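Desmoplakin (Homo sapiens, PDB 3R6N) links desmosomal cell-cell junctions to intermediate filaments, its plakin domain, of spectrin repeats and an SH3 domain, probably serving at the junctional plaque. Local coordinates at residues K131-F135 and I191-L195. Residues are numbered along the deposited sequence; the frame is centred on the assembly and turned at random.
Sequences KQEAF and IDVHL
F135 meets I191 in a CH-pi contact: methyl CG2 of I191 lies over the centre of the phenyl ring, 3.6 Å from its centroid and 13° off the ring normal. With CG anti to the backbone N, the phenylalanine carries its ring out toward helix 167-225. A branched isoleucine suits the position facing it, since CG2 covers the ring while CD1 extends past CE1. The same ring touches a second apolar group obliquely, CD1 of L195 lying 3.9 Å from F135 CD2. The other leucine methyl, CD2, rests 3.8 Å from CG of K131.

The two helices run antiparallel, as neighbours in a spectrin-repeat bundle do; the axes of the two short segments approach to 11.1 Å, with their directions 156° apart. Here the start of helix 130-161 packs against the middle of the long helix 167-225. Residues I191 and L195, one turn apart, both face the partner helix, as do K131 and F135. The loop residues W121 and I128 also cover L195, and H194, on another side of its helix, reaches the SH3 domain through the carbonyl of V331.

Two exposed polar side chains, D192 and Q132, flank the apolar contact, while K131 is buried. OD2 of D192 approaches CE2 of F135 at the ring edge, near its plane, where the weakly positive ring hydrogens would probably favour an oxygen; carboxylate and ring planes are 84° apart. Q132, bent at chi2, places OE1 3.6 Å from L195 CD1, a van der Waals contact. Lysine suits its buried place because its aliphatic stem packs on L195 while NZ forms a salt bridge with E116 and a cation-pi contact with Y119.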
loop_
_atom_site.group_PDB
_atom_site.type_symbol
_atom_site.label_atom_id
_atom_site.label_comp_id
_atom_site.label_asym_id
_atom_site.label_seq_id
_atom_site.Cartn_x
_atom_site.Cartn_y
_atom_site.Cartn_z
ATOM N N LYS A 131 -0.467 5.567 -11.712
ATOM C CA LYS A 131 0.624 4.751 -11.204
ATOM C C LYS A 131 0.309 3.267 -11.299
ATOM O O LYS A 131 1.164 2.471 -11.682
ATOM C CB LYS A 131 0.941 5.125 -9.754
ATOM C CG LYS A 131 2.207 4.480 -9.211
ATOM C CD LYS A 131 3.394 4.778 -10.116
ATOM C CE LYS A 131 4.701 4.236 -9.548
ATOM N NZ LYS A 131 5.852 4.529 -10.451
ATOM N N GLN A 132 -0.916 2.894 -10.947
ATOM C CA GLN A 132 -1.293 1.488 -10.938
ATOM C C GLN A 132 -1.073 0.833 -12.293
ATOM O O GLN A 132 -0.580 -0.290 -12.371
ATOM C CB GLN A 132 -2.748 1.312 -10.512
ATOM C CG GLN A 132 -3.259 -0.110 -10.686
ATOM C CD GLN A 132 -2.502 -1.112 -9.837
ATOM O OE1 GLN A 132 -2.605 -1.102 -8.611
ATOM N NE2 GLN A 132 -1.739 -1.983 -10.484
ATOM N N GLU A 133 -1.438 1.533 -13.361
ATOM C CA GLU A 133 -1.318 0.963 -14.696
ATOM C C GLU A 133 0.116 1.037 -15.221
ATOM O O GLU A 133 0.633 0.064 -15.772
ATOM C CB GLU A 133 -2.291 1.633 -15.667
ATOM C CG GLU A 133 -2.415 0.912 -17.003
ATOM C CD GLU A 133 -3.624 1.361 -17.799
ATOM O OE1 GLU A 133 -4.397 2.198 -17.287
ATOM O OE2 GLU A 133 -3.802 0.874 -18.935
ATOM N N ALA A 134 0.755 2.190 -15.044
ATOM C CA ALA A 134 2.144 2.368 -15.456
ATOM C C ALA A 134 3.033 1.292 -14.836
ATOM O O ALA A 134 4.000 0.828 -15.449
ATOM C CB ALA A 134 2.639 3.757 -15.070
ATOM N N PHE A 135 2.686 0.896 -13.617
ATOM C CA PHE A 135 3.420 -0.125 -12.887
ATOM C C PHE A 135 3.222 -1.503 -13.509
ATOM O O PHE A 135 4.180 -2.252 -13.692
ATOM C CB PHE A 135 2.983 -0.129 -11.421
ATOM C CG PHE A 135 3.746 -1.089 -10.560
ATOM C CD1 PHE A 135 5.127 -1.018 -10.474
ATOM C CD2 PHE A 135 3.081 -2.053 -9.817
ATOM C CE1 PHE A 135 5.832 -1.902 -9.675
ATOM C CE2 PHE A 135 3.778 -2.941 -9.016
ATOM C CZ PHE A 135 5.155 -2.866 -8.944
ATOM N N ILE A 191 6.339 -1.417 -3.717
ATOM C CA ILE A 191 5.513 -0.515 -4.515
ATOM C C ILE A 191 4.082 -1.039 -4.566
ATOM O O ILE A 191 3.129 -0.266 -4.578
ATOM C CB ILE A 191 6.045 -0.352 -5.955
ATOM C CG1 ILE A 191 7.196 0.651 -5.990
ATOM C CG2 ILE A 191 4.942 0.132 -6.882
ATOM C CD1 ILE A 191 7.806 0.811 -7.363
ATOM N N ASP A 192 3.936 -2.357 -4.596
ATOM C CA ASP A 192 2.610 -2.961 -4.572
ATOM C C ASP A 192 1.906 -2.644 -3.258
ATOM O O ASP A 192 0.678 -2.604 -3.195
ATOM C CB ASP A 192 2.687 -4.479 -4.775
ATOM C CG ASP A 192 2.367 -4.898 -6.201
ATOM O OD1 ASP A 192 2.636 -6.066 -6.555
ATOM O OD2 ASP A 192 1.845 -4.062 -6.968
ATOM N N VAL A 193 2.689 -2.413 -2.210
ATOM C CA VAL A 193 2.130 -2.149 -0.893
ATOM C C VAL A 193 1.708 -0.695 -0.736
ATOM O O VAL A 193 0.693 -0.404 -0.101
ATOM C CB VAL A 193 3.096 -2.552 0.231
ATOM C CG1 VAL A 193 2.664 -1.941 1.546
ATOM C CG2 VAL A 193 3.138 -4.054 0.348
ATOM N N HIS A 194 2.485 0.218 -1.311
ATOM C CA HIS A 194 2.099 1.622 -1.318
ATOM C C HIS A 194 0.787 1.767 -2.071
ATOM O O HIS A 194 -0.171 2.347 -1.563
ATOM C CB HIS A 194 3.180 2.501 -1.953
ATOM C CG HIS A 194 4.383 2.699 -1.086
ATOM N ND1 HIS A 194 4.293 3.091 0.235
ATOM C CD2 HIS A 194 5.705 2.567 -1.347
ATOM C CE1 HIS A 194 5.506 3.185 0.748
ATOM N NE2 HIS A 194 6.382 2.873 -0.191
ATOM N N LEU A 195 0.748 1.219 -3.280
ATOM C CA LEU A 195 -0.456 1.260 -4.101
ATOM C C LEU A 195 -1.698 0.820 -3.329
ATOM O O LEU A 195 -2.773 1.389 -3.496
ATOM C CB LEU A 195 -0.281 0.397 -5.353
ATOM C CG LEU A 195 0.587 0.979 -6.469
ATOM C CD1 LEU A 195 0.620 0.037 -7.656
ATOM C CD2 LEU A 195 0.072 2.350 -6.882
#